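Local structure of alternansucrase (Leuconostoc mesenteroides, 6HVG) at residues Asp413-Pro418 with Met436-Met441; Pro744-Val749 with Val821-Tyr826; Ala943-Asn948 with Gly1002-Trp1007; Asn1051-Pro1056 with Thr1130-Asp1135. The protein belongs to glycoside hydrolase family 70, with a TIM-barrel catalytic domain, choline-binding-type repeats towards both chain ends and a bound calcium ion. One frame throughout, in Å; residues are numbered along the deposited sequence.

Contact 1: Asp413-Pro418 with Met436-Met441; sequences DTWYRP and MRPLLM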
loop_
_atom_site.group_PDB
_atom_site.type_symbol
_atom_site.label_atom_id
_atom_site.label_comp_id
_atom_site.label_asym_id
_atom_site.label_seq_id
_atom_site.Cartn_x
_atom_site.Cartn_y
_atom_site.Cartn_z
ATOM N N ASP A 413 2.588 20.946 -22.575
ATOM C CA ASP A 413 3.651 21.913 -22.277
ATOM C C ASP A 413 4.661 22.036 -23.415
ATOM O O ASP A 413 5.755 22.588 -23.249
ATOM C CB ASP A 413 4.362 21.519 -20.976
ATOM C CG ASP A 413 4.956 20.113 -21.034
ATOM O OD1 ASP A 413 4.804 19.421 -22.056
ATOM O OD2 ASP A 413 5.574 19.702 -20.055
ATOM N N THR A 414 4.303 21.512 -24.590
ATOM C CA THR A 414 5.092 21.702 -25.825
ATOM C C THR A 414 5.227 23.164 -26.170
ATOM O O THR A 414 4.257 23.924 -26.089
ATOM C CB THR A 414 4.432 21.007 -27.041
ATOM O OG1 THR A 414 4.691 19.608 -27.000
ATOM C CG2 THR A 414 5.000 21.533 -28.362
ATOM N N TRP A 415 6.442 23.542 -26.552
ATOM C CA TRP A 415 6.719 24.813 -27.183
ATOM C C TRP A 415 7.067 24.538 -28.641
ATOM O O TRP A 415 7.622 23.478 -28.958
ATOM C CB TRP A 415 7.878 25.513 -26.468
ATOM C CG TRP A 415 7.514 26.091 -25.125
ATOM C CD1 TRP A 415 6.686 25.539 -24.185
ATOM C CD2 TRP A 415 7.981 27.326 -24.571
ATOM N NE1 TRP A 415 6.589 26.365 -23.109
ATOM C CE2 TRP A 415 7.378 27.468 -23.317
ATOM C CE3 TRP A 415 8.841 28.327 -25.018
ATOM C CZ2 TRP A 415 7.610 28.580 -22.494
ATOM C CZ3 TRP A 415 9.071 29.441 -24.198
ATOM C CH2 TRP A 415 8.468 29.543 -22.952
ATOM N N TYR A 416 6.726 25.488 -29.519
ATOM C CA TYR A 416 6.990 25.374 -30.951
ATOM C C TYR A 416 7.621 26.655 -31.493
ATOM O O TYR A 416 7.693 27.661 -30.785
ATOM C CB TYR A 416 5.710 25.014 -31.727
ATOM C CG TYR A 416 4.755 26.154 -31.961
ATOM C CD1 TYR A 416 4.064 26.732 -30.918
ATOM C CD2 TYR A 416 4.543 26.661 -33.246
ATOM C CE1 TYR A 416 3.191 27.785 -31.135
ATOM C CE2 TYR A 416 3.661 27.707 -33.472
ATOM C CZ TYR A 416 2.990 28.263 -32.413
ATOM O OH TYR A 416 2.113 29.304 -32.627
ATOM N N ARG A 417 8.090 26.604 -32.741
ATOM C CA ARG A 417 8.685 27.757 -33.400
ATOM C C ARG A 417 7.673 28.376 -34.345
ATOM O O ARG A 417 7.416 27.815 -35.402
ATOM C CB ARG A 417 9.942 27.343 -34.177
ATOM C CG ARG A 417 10.684 28.508 -34.827
ATOM C CD ARG A 417 11.707 28.065 -35.862
ATOM N NE ARG A 417 12.411 29.214 -36.449
ATOM C CZ ARG A 417 13.315 29.136 -37.423
ATOM N NH1 ARG A 417 13.634 27.965 -37.959
ATOM N NH2 ARG A 417 13.906 30.241 -37.854
ATOM N N PRO A 418 7.089 29.529 -33.974
ATOM C CA PRO A 418 6.190 30.188 -34.933
ATOM C C PRO A 418 6.965 30.814 -36.065
ATOM O O PRO A 418 8.113 31.147 -35.882
ATOM C CB PRO A 418 5.508 31.287 -34.097
ATOM C CG PRO A 418 6.472 31.569 -33.010
ATOM C CD PRO A 418 7.115 30.243 -32.688
ATOM N N MET A 436 11.451 29.938 -29.356
ATOM C CA MET A 436 10.431 28.920 -29.168
ATOM C C MET A 436 9.328 29.550 -28.344
ATOM O O MET A 436 9.594 30.371 -27.470
ATOM C CB MET A 436 11.027 27.699 -28.466
ATOM C CG MET A 436 11.985 26.931 -29.355
ATOM S SD MET A 436 11.057 25.878 -30.497
ATOM C CE MET A 436 12.336 24.775 -31.085
ATOM N N ARG A 437 8.083 29.203 -28.632
ATOM C CA ARG A 437 6.958 29.737 -27.882
ATOM C C ARG A 437 6.004 28.603 -27.502
ATOM O O ARG A 437 5.960 27.585 -28.172
ATOM C CB ARG A 437 6.219 30.802 -28.706
ATOM C CG ARG A 437 6.933 32.146 -28.821
ATOM C CD ARG A 437 6.977 32.873 -27.477
ATOM N NE ARG A 437 7.611 34.198 -27.509
ATOM C CZ ARG A 437 8.923 34.413 -27.578
ATOM N NH1 ARG A 437 9.776 33.389 -27.671
ATOM N NH2 ARG A 437 9.395 35.652 -27.611
ATOM N N PRO A 438 5.239 28.767 -26.412
ATOM C CA PRO A 438 4.334 27.714 -25.980
ATOM C C PRO A 438 3.184 27.539 -26.940
ATOM O O PRO A 438 2.564 28.516 -27.356
ATOM C CB PRO A 438 3.807 28.200 -24.610
ATOM C CG PRO A 438 4.115 29.626 -24.555
ATOM C CD PRO A 438 5.250 29.904 -25.486
ATOM N N LEU A 439 2.869 26.289 -27.239
ATOM C CA LEU A 439 1.749 25.950 -28.079
ATOM C C LEU A 439 0.458 26.578 -27.568
ATOM O O LEU A 439 -0.385 27.023 -28.349
ATOM C CB LEU A 439 1.598 24.426 -28.141
ATOM C CG LEU A 439 0.635 23.863 -29.186
ATOM C CD1 LEU A 439 1.019 24.232 -30.611
ATOM C CD2 LEU A 439 0.585 22.363 -29.041
ATOM N N LEU A 440 0.289 26.608 -26.255
ATOM C CA LEU A 440 -0.922 27.151 -25.641
ATOM C C LEU A 440 -1.090 28.680 -25.741
ATOM O O LEU A 440 -2.123 29.220 -25.319
ATOM C CB LEU A 440 -1.015 26.712 -24.172
ATOM C CG LEU A 440 -1.167 25.207 -23.880
ATOM C CD1 LEU A 440 -1.099 24.936 -22.386
ATOM C CD2 LEU A 440 -2.480 24.672 -24.434
ATOM N N MET A 441 -0.103 29.363 -26.311
ATOM C CA MET A 441 -0.231 30.786 -26.657
ATOM C C MET A 441 -1.120 30.986 -27.886
ATOM O O MET A 441 -1.704 32.056 -28.055
ATOM C CB MET A 441 1.166 31.398 -26.897
ATOM C CG MET A 441 1.213 32.921 -27.050
ATOM S SD MET A 441 2.885 33.586 -27.312
ATOM C CE MET A 441 3.218 33.059 -28.993
#
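The Trp-415 indole lies flat against Pro-438: CD of the proline sits over the centre of the six-membered ring, 3.7 Å from its centroid and 6° off the normal, a CH-pi contact. The carbonyl carbon of Arg-437 lies over the same face nearer the rim, and CB of Pro-438 reaches the five-membered ring, 3.7 Å from Trp-415 NE1. CG of Trp-415 stands anti to its carbonyl carbon (chi1 -74°), which brings the indole alongside the proline ring, both pointing the same way. The Tyr-416 ring offers an edge to the backbone, with Pro-438 O in its plane 3.9 Å from CE1, while Leu-439 CD1 rests 4.0 Å from Tyr-416 CD1. The two backbones pair as a two-stranded antiparallel sheet, 415-416 with 437-438. Tyr-416 and Arg-437 form its hydrogen-bonded pair, N of each binding O of the other, and Leu-439 N extends the pairing to Thr-414 O (3.0 Å, 170°). Helices 474-495 and 499-511 pack on it, and Asp-413 binds Tyr-1260 far along the chain, consistent with the domain IV that family 70 enzymes build from separated pieces. The Arg-437 chain bends at chi2 and curls back, so that NH1 grips Met-436 O from above the carbonyl plane (3.0 Å), while NH2 forms a salt bridge with Glu-489. Met-436 SD lies 3.8 Å from Arg-417 N, and Arg-417 itself reaches away to Ser-431 O.

Contact 2: Pro744-Val749 with Val821-Tyr826; sequences PNYSFV and VPRVYY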
loop_
_atom_site.group_PDB
_atom_site.type_symbol
_atom_site.label_atom_id
_atom_site.label_comp_id
_atom_site.label_asym_id
_atom_site.label_seq_id
_atom_site.Cartn_x
_atom_site.Cartn_y
_atom_site.Cartn_z
ATOM N N PRO A 744 12.718 -28.251 2.608
ATOM C CA PRO A 744 13.783 -27.429 3.173
ATOM C C PRO A 744 13.421 -25.966 3.146
ATOM O O PRO A 744 12.805 -25.511 2.176
ATOM C CB PRO A 744 14.981 -27.716 2.270
ATOM C CG PRO A 744 14.394 -28.216 1.011
ATOM C CD PRO A 744 13.108 -28.891 1.351
ATOM N N ASN A 745 13.819 -25.238 4.189
ATOM C CA ASN A 745 13.358 -23.869 4.377
ATOM C C ASN A 745 14.229 -22.993 5.276
ATOM O O ASN A 745 14.959 -23.497 6.108
ATOM C CB ASN A 745 11.969 -23.907 4.986
ATOM C CG ASN A 745 11.981 -24.359 6.432
ATOM O OD1 ASN A 745 11.963 -23.554 7.359
ATOM N ND2 ASN A 745 12.033 -25.657 6.625
ATOM N N TYR A 746 14.111 -21.677 5.106
ATOM C CA TYR A 746 14.633 -20.710 6.082
ATOM C C TYR A 746 13.483 -20.084 6.838
ATOM O O TYR A 746 12.369 -20.069 6.350
ATOM C CB TYR A 746 15.488 -19.637 5.421
ATOM C CG TYR A 746 14.760 -18.539 4.681
ATOM C CD1 TYR A 746 14.292 -18.724 3.388
ATOM C CD2 TYR A 746 14.571 -17.298 5.267
ATOM C CE1 TYR A 746 13.629 -17.704 2.702
ATOM C CE2 TYR A 746 13.924 -16.273 4.600
ATOM C CZ TYR A 746 13.461 -16.472 3.309
ATOM O OH TYR A 746 12.822 -15.440 2.640
ATOM N N SER A 747 13.737 -19.609 8.051
ATOM C CA SER A 747 12.671 -19.037 8.884
ATOM C C SER A 747 13.187 -17.877 9.671
ATOM O O SER A 747 14.374 -17.814 9.968
ATOM C CB SER A 747 12.082 -20.098 9.845
ATOM O OG SER A 747 13.083 -20.778 10.571
ATOM N N PHE A 748 12.292 -16.966 10.027
ATOM C CA PHE A 748 12.688 -15.779 10.775
ATOM C C PHE A 748 11.585 -15.283 11.671
ATOM O O PHE A 748 10.447 -15.663 11.513
ATOM C CB PHE A 748 13.105 -14.664 9.816
ATOM C CG PHE A 748 12.055 -14.306 8.808
ATOM C CD1 PHE A 748 11.999 -14.951 7.576
ATOM C CD2 PHE A 748 11.135 -13.322 9.077
ATOM C CE1 PHE A 748 11.038 -14.637 6.639
ATOM C CE2 PHE A 748 10.171 -12.993 8.142
ATOM C CZ PHE A 748 10.121 -13.653 6.926
ATOM N N VAL A 749 11.959 -14.426 12.619
ATOM C CA VAL A 749 11.011 -13.739 13.493
ATOM C C VAL A 749 10.689 -12.367 12.923
ATOM O O VAL A 749 9.537 -11.961 12.897
ATOM C CB VAL A 749 11.576 -13.580 14.907
ATOM C CG1 VAL A 749 10.581 -12.865 15.806
ATOM C CG2 VAL A 749 11.920 -14.956 15.485
ATOM N N VAL A 821 16.752 -23.562 8.227
ATOM C CA VAL A 821 17.876 -22.657 8.336
ATOM C C VAL A 821 17.372 -21.358 8.948
ATOM O O VAL A 821 16.693 -20.582 8.286
ATOM C CB VAL A 821 18.489 -22.330 6.977
ATOM C CG1 VAL A 821 19.599 -21.291 7.150
ATOM C CG2 VAL A 821 18.998 -23.580 6.262
ATOM N N PRO A 822 17.658 -21.113 10.228
ATOM C CA PRO A 822 17.143 -19.863 10.805
ATOM C C PRO A 822 17.823 -18.624 10.237
ATOM O O PRO A 822 18.970 -18.695 9.827
ATOM C CB PRO A 822 17.440 -20.010 12.290
ATOM C CG PRO A 822 18.576 -20.964 12.346
ATOM C CD PRO A 822 18.354 -21.934 11.224
ATOM N N ARG A 823 17.090 -17.517 10.175
ATOM C CA ARG A 823 17.662 -16.236 9.811
ATOM C C ARG A 823 17.495 -15.215 10.928
ATOM O O ARG A 823 16.418 -15.091 11.519
ATOM C CB ARG A 823 17.047 -15.690 8.539
ATOM C CG ARG A 823 17.821 -14.488 8.020
ATOM C CD ARG A 823 17.320 -14.027 6.663
ATOM N NE ARG A 823 15.976 -13.499 6.762
ATOM C CZ ARG A 823 15.296 -12.989 5.751
ATOM N NH1 ARG A 823 15.851 -12.921 4.550
ATOM N NH2 ARG A 823 14.056 -12.552 5.960
ATOM N N VAL A 824 18.583 -14.500 11.198
ATOM C CA VAL A 824 18.624 -13.512 12.253
ATOM C C VAL A 824 18.672 -12.093 11.678
ATOM O O VAL A 824 19.469 -11.789 10.766
ATOM C CB VAL A 824 19.856 -13.720 13.147
ATOM C CG1 VAL A 824 19.884 -12.678 14.252
ATOM C CG2 VAL A 824 19.858 -15.119 13.739
ATOM N N TYR A 825 17.823 -11.228 12.220
ATOM C CA TYR A 825 17.656 -9.872 11.693
ATOM C C TYR A 825 18.567 -8.909 12.439
ATOM O O TYR A 825 18.482 -8.772 13.653
ATOM C CB TYR A 825 16.164 -9.446 11.813
ATOM C CG TYR A 825 15.857 -8.018 11.391
ATOM C CD1 TYR A 825 16.380 -7.485 10.225
ATOM C CD2 TYR A 825 15.047 -7.188 12.170
ATOM C CE1 TYR A 825 16.102 -6.175 9.849
ATOM C CE2 TYR A 825 14.756 -5.886 11.791
ATOM C CZ TYR A 825 15.289 -5.386 10.636
ATOM O OH TYR A 825 15.026 -4.093 10.271
ATOM N N TYR A 826 19.410 -8.222 11.684
ATOM C CA TYR A 826 20.261 -7.144 12.197
ATOM C C TYR A 826 19.580 -6.283 13.239
ATOM O O TYR A 826 20.167 -5.970 14.258
ATOM C CB TYR A 826 20.694 -6.249 11.019
ATOM C CG TYR A 826 21.295 -4.923 11.419
ATOM C CD1 TYR A 826 22.661 -4.797 11.688
ATOM C CD2 TYR A 826 20.512 -3.807 11.535
ATOM C CE1 TYR A 826 23.216 -3.572 12.010
ATOM C CE2 TYR A 826 21.054 -2.584 11.867
ATOM C CZ TYR A 826 22.408 -2.472 12.104
ATOM O OH TYR A 826 22.919 -1.244 12.441
HETATM O O HOH W 1 14.567 -13.305 12.730
#
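Arg-823 lays its guanidinium group beside Tyr-746 and Phe-748 of the neighbouring segment, both rings approaching from the same side of its plane. CG is anti to the backbone N (chi1 -169°) and the chain runs straight until a bend at chi3 (67°) turns the guanidinium group. Tyr-746 CE2 then lies over the centre of one guanidinium face, 3.7 Å from CZ, with the two planes 59° apart. Arg-823 NH2 stands over one face of the Phe-748 ring, offset toward the rim and 3.5 Å from CD1. Both aromatic side chains place CG between backbone N and carbonyl carbon, which turns their rings alongside the arginine, all pointing the same way. Strands 745-747 and 821-825 are parallel neighbours in the eight-stranded TIM barrel, joined by a crossover through helices 757-766, 779-793 and 807-814. Tyr-746 and Val-821 share one face of the sheet, CB to CB 4.3 Å; Ser-747 and Pro-822 share the other, against helix 807-814. Three backbone bonds fix the register: Val-821 N to Asn-745 O (2.8 Å), Ser-747 N to Val-821 O and Arg-823 N to Ser-747 O. Past the last of them the strands splay, and a water bridges Val-749 N and Arg-823 O. With NH1 in a salt bridge to Glu-1083 and rings beside the rest of the group, the buried arginine is held in position, and its charge is probably balanced within the barrel.

Contact 3: Ala943-Asn948 with Gly1002-Trp1007; sequences ALVLSN and GYLGVW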
loop_
_atom_site.group_PDB
_atom_site.type_symbol
_atom_site.label_atom_id
_atom_site.label_comp_id
_atom_site.label_asym_id
_atom_site.label_seq_id
_atom_site.Cartn_x
_atom_site.Cartn_y
_atom_site.Cartn_z
ATOM N N ALA A 943 21.129 -24.016 33.643
ATOM C CA ALA A 943 20.422 -22.998 32.882
ATOM C C ALA A 943 21.352 -22.195 31.991
ATOM O O ALA A 943 22.439 -21.848 32.392
ATOM C CB ALA A 943 19.675 -22.067 33.839
ATOM N N LEU A 944 20.902 -21.946 30.771
ATOM C CA LEU A 944 21.547 -21.010 29.869
ATOM C C LEU A 944 20.903 -19.617 29.990
ATOM O O LEU A 944 21.583 -18.587 29.935
ATOM C CB LEU A 944 21.397 -21.517 28.433
ATOM C CG LEU A 944 22.132 -20.742 27.338
ATOM C CD1 LEU A 944 23.622 -21.085 27.345
ATOM C CD2 LEU A 944 21.524 -21.064 25.988
ATOM N N VAL A 945 19.593 -19.614 30.199
ATOM C CA VAL A 945 18.774 -18.422 30.140
ATOM C C VAL A 945 17.546 -18.642 31.032
ATOM O O VAL A 945 16.846 -19.649 30.878
ATOM C CB VAL A 945 18.373 -18.172 28.664
ATOM C CG1 VAL A 945 16.984 -17.556 28.519
ATOM C CG2 VAL A 945 19.424 -17.310 27.970
ATOM N N LEU A 946 17.305 -17.718 31.975
ATOM C CA LEU A 946 16.104 -17.741 32.848
ATOM C C LEU A 946 15.496 -16.359 33.030
ATOM O O LEU A 946 16.205 -15.409 33.367
ATOM C CB LEU A 946 16.440 -18.271 34.227
ATOM C CG LEU A 946 16.626 -19.770 34.381
ATOM C CD1 LEU A 946 16.982 -20.045 35.826
ATOM C CD2 LEU A 946 15.386 -20.566 33.991
ATOM N N SER A 947 14.188 -16.253 32.811
ATOM C CA SER A 947 13.487 -14.976 32.935
ATOM C C SER A 947 13.137 -14.636 34.394
ATOM O O SER A 947 13.028 -15.515 35.229
ATOM C CB SER A 947 12.208 -14.981 32.081
ATOM O OG SER A 947 11.288 -15.951 32.527
ATOM N N ASN A 948 12.967 -13.347 34.668
ATOM C CA ASN A 948 12.571 -12.867 35.980
ATOM C C ASN A 948 11.904 -11.499 35.820
ATOM O O ASN A 948 11.712 -11.036 34.699
ATOM C CB ASN A 948 13.780 -12.807 36.918
ATOM C CG ASN A 948 14.881 -11.874 36.408
ATOM O OD1 ASN A 948 14.657 -10.668 36.197
ATOM N ND2 ASN A 948 16.085 -12.425 36.217
ATOM N N GLY A 1002 5.940 -12.954 29.456
ATOM C CA GLY A 1002 5.663 -14.385 29.573
ATOM C C GLY A 1002 6.774 -15.081 30.333
ATOM O O GLY A 1002 7.393 -14.486 31.221
ATOM N N TYR A 1003 7.034 -16.339 29.989
ATOM C CA TYR A 1003 8.133 -17.099 30.612
ATOM C C TYR A 1003 9.145 -17.577 29.578
ATOM O O TYR A 1003 8.766 -17.857 28.447
ATOM C CB TYR A 1003 7.613 -18.324 31.379
ATOM C CG TYR A 1003 8.741 -19.050 32.057
ATOM C CD1 TYR A 1003 9.288 -18.561 33.226
ATOM C CD2 TYR A 1003 9.318 -20.175 31.495
ATOM C CE1 TYR A 1003 10.353 -19.194 33.839
ATOM C CE2 TYR A 1003 10.377 -20.818 32.116
ATOM C CZ TYR A 1003 10.887 -20.318 33.283
ATOM O OH TYR A 1003 11.938 -20.946 33.903
ATOM N N LEU A 1004 10.421 -17.647 29.973
ATOM C CA LEU A 1004 11.474 -18.277 29.164
ATOM C C LEU A 1004 12.521 -18.942 30.046
ATOM O O LEU A 1004 13.186 -18.281 30.856
ATOM C CB LEU A 1004 12.167 -17.251 28.273
ATOM C CG LEU A 1004 13.308 -17.750 27.390
ATOM C CD1 LEU A 1004 12.825 -18.839 26.459
ATOM C CD2 LEU A 1004 13.925 -16.598 26.598
ATOM N N GLY A 1005 12.674 -20.254 29.885
ATOM C CA GLY A 1005 13.763 -21.006 30.532
ATOM C C GLY A 1005 14.451 -21.921 29.523
ATOM O O GLY A 1005 13.787 -22.665 28.798
ATOM N N VAL A 1006 15.775 -21.849 29.456
ATOM C CA VAL A 1006 16.544 -22.727 28.605
ATOM C C VAL A 1006 17.607 -23.433 29.433
ATOM O O VAL A 1006 18.320 -22.798 30.212
ATOM C CB VAL A 1006 17.228 -21.974 27.456
ATOM C CG1 VAL A 1006 17.889 -22.967 26.502
ATOM C CG2 VAL A 1006 16.217 -21.132 26.699
ATOM N N TRP A 1007 17.719 -24.750 29.239
ATOM C CA TRP A 1007 18.620 -25.575 30.016
ATOM C C TRP A 1007 19.517 -26.412 29.101
ATOM O O TRP A 1007 19.085 -26.939 28.056
ATOM C CB TRP A 1007 17.818 -26.478 30.939
ATOM C CG TRP A 1007 17.128 -25.713 32.015
ATOM C CD1 TRP A 1007 15.979 -25.029 31.908
ATOM C CD2 TRP A 1007 17.552 -25.573 33.365
ATOM N NE1 TRP A 1007 15.647 -24.456 33.111
ATOM C CE2 TRP A 1007 16.610 -24.777 34.021
ATOM C CE3 TRP A 1007 18.649 -26.034 34.081
ATOM C CZ2 TRP A 1007 16.727 -24.430 35.356
ATOM C CZ3 TRP A 1007 18.763 -25.693 35.418
ATOM C CH2 TRP A 1007 17.808 -24.904 36.040
#
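A classic beta bulge interrupts the antiparallel pairing of strands 940-947 and 1003-1009 where Leu-944 and Val-945 both face Val-1006. These strands belong to the large antiparallel sheet that follows the barrel helix 844-857, consistent with the beta domain C of this family. At the bulge Val-1006 O receives Leu-944 N at 2.8 Å and, more weakly, Val-945 N; the return bond, Val-1006 N to Val-945 O, restores the regular pattern. Before it, Ala-943 meets Trp-1007: the alanine CB lies over the six-membered ring, 3.8 Å from its centroid and 2° off the normal, a CH-pi contact. Phe-974 and Phe-980 meet the same indole edge-to-face. Also beside the indole, Leu-946 CD2 lies 4.0 Å from Trp-1007 NE1, and this methyl settles close to Gly-1005 CA (3.8 Å), with the hydroxyl of Tyr-1003 next to it. On the side of Val-945 and Val-1006 the contacts across the pair are aliphatic. There Val-945 CG1 touches Leu-1004 CD2 at 3.7 Å, the two side chains crossing at a slant, and Leu-944 CD2 runs alongside Val-1006 CG1; Leu-944 and Val-945 also pack on helix 844-857. Towards Gly-1002 the pairing becomes partly side-chain mediated. Ser-947 places OG between its backbone N and carbonyl carbon (chi1 63°), where it accepts Leu-1004 N at 3.2 Å, while Ser-947 N binds Leu-1004 O. A serine hydroxyl thus takes an amide that a backbone carbonyl would otherwise serve, keeping this buried end of the pairing satisfied as the chain turns its corner at Gly-1002.

Contact 4: Asn1051-Pro1056 with Thr1130-Asp1135; sequences NFQAMP and TKYGTD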
loop_
_atom_site.group_PDB
_atom_site.type_symbol
_atom_site.label_atom_id
_atom_site.label_comp_id
_atom_site.label_asym_id
_atom_site.label_seq_id
_atom_site.Cartn_x
_atom_site.Cartn_y
_atom_site.Cartn_z
ATOM N N ASN A 1051 16.575 -1.227 6.575
ATOM C CA ASN A 1051 16.209 -0.166 5.632
ATOM C C ASN A 1051 16.251 1.235 6.196
ATOM O O ASN A 1051 16.272 2.196 5.428
ATOM C CB ASN A 1051 14.818 -0.391 5.065
ATOM C CG ASN A 1051 14.809 -1.416 3.961
ATOM O OD1 ASN A 1051 15.762 -1.508 3.177
ATOM N ND2 ASN A 1051 13.722 -2.174 3.864
ATOM N N PHE A 1052 16.289 1.359 7.521
ATOM C CA PHE A 1052 16.203 2.646 8.160
ATOM C C PHE A 1052 17.487 3.153 8.779
ATOM O O PHE A 1052 17.481 4.110 9.542
ATOM C CB PHE A 1052 15.052 2.591 9.125
ATOM C CG PHE A 1052 13.765 2.214 8.447
ATOM C CD1 PHE A 1052 13.463 0.905 8.191
ATOM C CD2 PHE A 1052 12.902 3.188 7.990
ATOM C CE1 PHE A 1052 12.304 0.571 7.527
ATOM C CE2 PHE A 1052 11.723 2.864 7.360
ATOM C CZ PHE A 1052 11.427 1.549 7.123
ATOM N N GLN A 1053 18.601 2.549 8.385
ATOM C CA GLN A 1053 19.913 3.038 8.766
ATOM C C GLN A 1053 20.064 4.457 8.261
ATOM O O GLN A 1053 19.558 4.797 7.208
ATOM C CB GLN A 1053 21.006 2.181 8.131
ATOM C CG GLN A 1053 21.138 0.772 8.710
ATOM C CD GLN A 1053 22.096 -0.118 7.930
ATOM O OE1 GLN A 1053 21.834 -1.308 7.743
ATOM N NE2 GLN A 1053 23.217 0.451 7.486
ATOM N N ALA A 1054 20.760 5.287 9.014
ATOM C CA ALA A 1054 21.170 6.597 8.538
ATOM C C ALA A 1054 22.284 6.483 7.491
ATOM O O ALA A 1054 22.945 5.454 7.372
ATOM C CB ALA A 1054 21.650 7.436 9.706
ATOM N N MET A 1055 22.472 7.541 6.712
ATOM C CA MET A 1055 23.571 7.591 5.756
ATOM C C MET A 1055 24.860 7.664 6.565
ATOM O O MET A 1055 24.864 8.259 7.631
ATOM C CB MET A 1055 23.453 8.809 4.844
ATOM C CG MET A 1055 22.231 8.795 3.936
ATOM S SD MET A 1055 22.274 7.534 2.652
ATOM C CE MET A 1055 23.661 8.117 1.651
ATOM N N PRO A 1056 25.953 7.051 6.072
ATOM C CA PRO A 1056 27.230 7.149 6.769
ATOM C C PRO A 1056 27.681 8.593 7.003
ATOM O O PRO A 1056 27.722 9.403 6.067
ATOM C CB PRO A 1056 28.210 6.447 5.821
ATOM C CG PRO A 1056 27.390 5.561 4.981
ATOM C CD PRO A 1056 26.030 6.177 4.887
ATOM N N THR A 1130 27.665 4.085 -2.399
ATOM C CA THR A 1130 26.272 3.845 -2.104
ATOM C C THR A 1130 26.083 4.198 -0.632
ATOM O O THR A 1130 26.929 4.840 -0.031
ATOM C CB THR A 1130 25.909 2.371 -2.337
ATOM O OG1 THR A 1130 26.662 1.543 -1.445
ATOM C CG2 THR A 1130 26.218 1.952 -3.773
ATOM N N LYS A 1131 24.956 3.814 -0.056
ATOM C CA LYS A 1131 24.741 3.980 1.375
ATOM C C LYS A 1131 25.693 3.079 2.172
ATOM O O LYS A 1131 25.965 3.320 3.349
ATOM C CB LYS A 1131 23.289 3.634 1.710
ATOM C CG LYS A 1131 22.879 3.860 3.150
ATOM C CD LYS A 1131 21.364 3.748 3.244
ATOM C CE LYS A 1131 20.831 4.006 4.638
ATOM N NZ LYS A 1131 19.477 3.415 4.792
ATOM N N TYR A 1132 26.189 2.038 1.514
ATOM C CA TYR A 1132 27.000 1.005 2.151
ATOM C C TYR A 1132 28.514 1.091 1.815
ATOM O O TYR A 1132 29.298 0.322 2.358
ATOM C CB TYR A 1132 26.407 -0.376 1.798
ATOM C CG TYR A 1132 24.900 -0.454 2.040
ATOM C CD1 TYR A 1132 24.375 -0.418 3.337
ATOM C CD2 TYR A 1132 24.000 -0.523 0.979
ATOM C CE1 TYR A 1132 23.007 -0.471 3.557
ATOM C CE2 TYR A 1132 22.625 -0.569 1.193
ATOM C CZ TYR A 1132 22.135 -0.536 2.477
ATOM O OH TYR A 1132 20.767 -0.563 2.683
ATOM N N GLY A 1133 28.901 2.035 0.950
ATOM C CA GLY A 1133 30.306 2.259 0.621
ATOM C C GLY A 1133 30.635 2.040 -0.840
ATOM O O GLY A 1133 29.764 1.779 -1.651
ATOM N N THR A 1134 31.918 2.146 -1.168
ATOM C CA THR A 1134 32.386 1.994 -2.546
ATOM C C THR A 1134 32.346 0.536 -3.013
ATOM O O THR A 1134 32.035 -0.359 -2.225
ATOM C CB THR A 1134 33.810 2.564 -2.726
ATOM O OG1 THR A 1134 34.755 1.776 -1.996
ATOM C CG2 THR A 1134 33.859 4.025 -2.249
ATOM N N ASP A 1135 32.649 0.308 -4.291
ATOM C CA ASP A 1135 32.745 -1.056 -4.822
ATOM C C ASP A 1135 33.900 -1.833 -4.194
ATOM O O ASP A 1135 33.778 -3.037 -3.968
ATOM C CB ASP A 1135 32.868 -1.068 -6.348
ATOM C CG ASP A 1135 34.090 -0.329 -6.852
ATOM O OD1 ASP A 1135 34.195 0.872 -6.542
ATOM O OD2 ASP A 1135 34.927 -0.940 -7.568
#
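Lys-1131 reaches lengthwise across residues 1053-1056, joining two loops of the TIM barrel: the one after strand 1045-1047 and the one leading into helix 1135-1147. Polar contacts gather at the lysine tip. CG stands anti to the backbone N (chi1 -175°) and the chain stays extended beyond it, carrying NZ to Gln-1053 O at 2.8 Å, tilted 32° from the carbonyl plane. A second bond, to Leu-1106 O, shares the same ammonium group, so backbone carbonyls from different loops meet on one charge. Gln-1053 itself is held by Ser-1050 and Thr-1063; its NE2 lies at the edge of the Tyr-1132 ring, 4.0 Å from CE1, with amide and ring planes 73° apart. Nonpolar contacts flank the lysine chain: Met-1055, bent at chi2 and chi3, lays SD 3.8 Å from Lys-1131 CG. Within 1130-1135 an ST turn shapes the backbone, Thr-1130 OG1 accepting Tyr-1132 N (3.0 Å) and giving its own proton to Gly-1133 O along a lone pair. Thr-1134 follows as N-cap of the helix. At the far end of the contact, CG and CD of the Pro-1056 ring lie against Lys-1131 O, with CD 3.2 Å from it.

Overall arrangement
All four contacts lie in series along the chain; none nests in or crosses another. Contact 1 closes a short loop containing strands 420-423 and 427-430, on the opposite side of the chain's centre from contact 2. Contact 2 closes a largely helical excursion between adjacent barrel strands, contact 3 a helix-free one in antiparallel sheet inserted between barrel strands 821-825 and 1045-1047, and contact 4 returns to the barrel to join two of its loops. Contacts 2 and 4 are close neighbours, nearest atoms about 4 Å apart, since strand 1045-1047, which leads to contact 4, pairs with strand 821-825. Contacts 1 and 3 lie on opposite sides of the chain's centre, their centres about 76 Å apart.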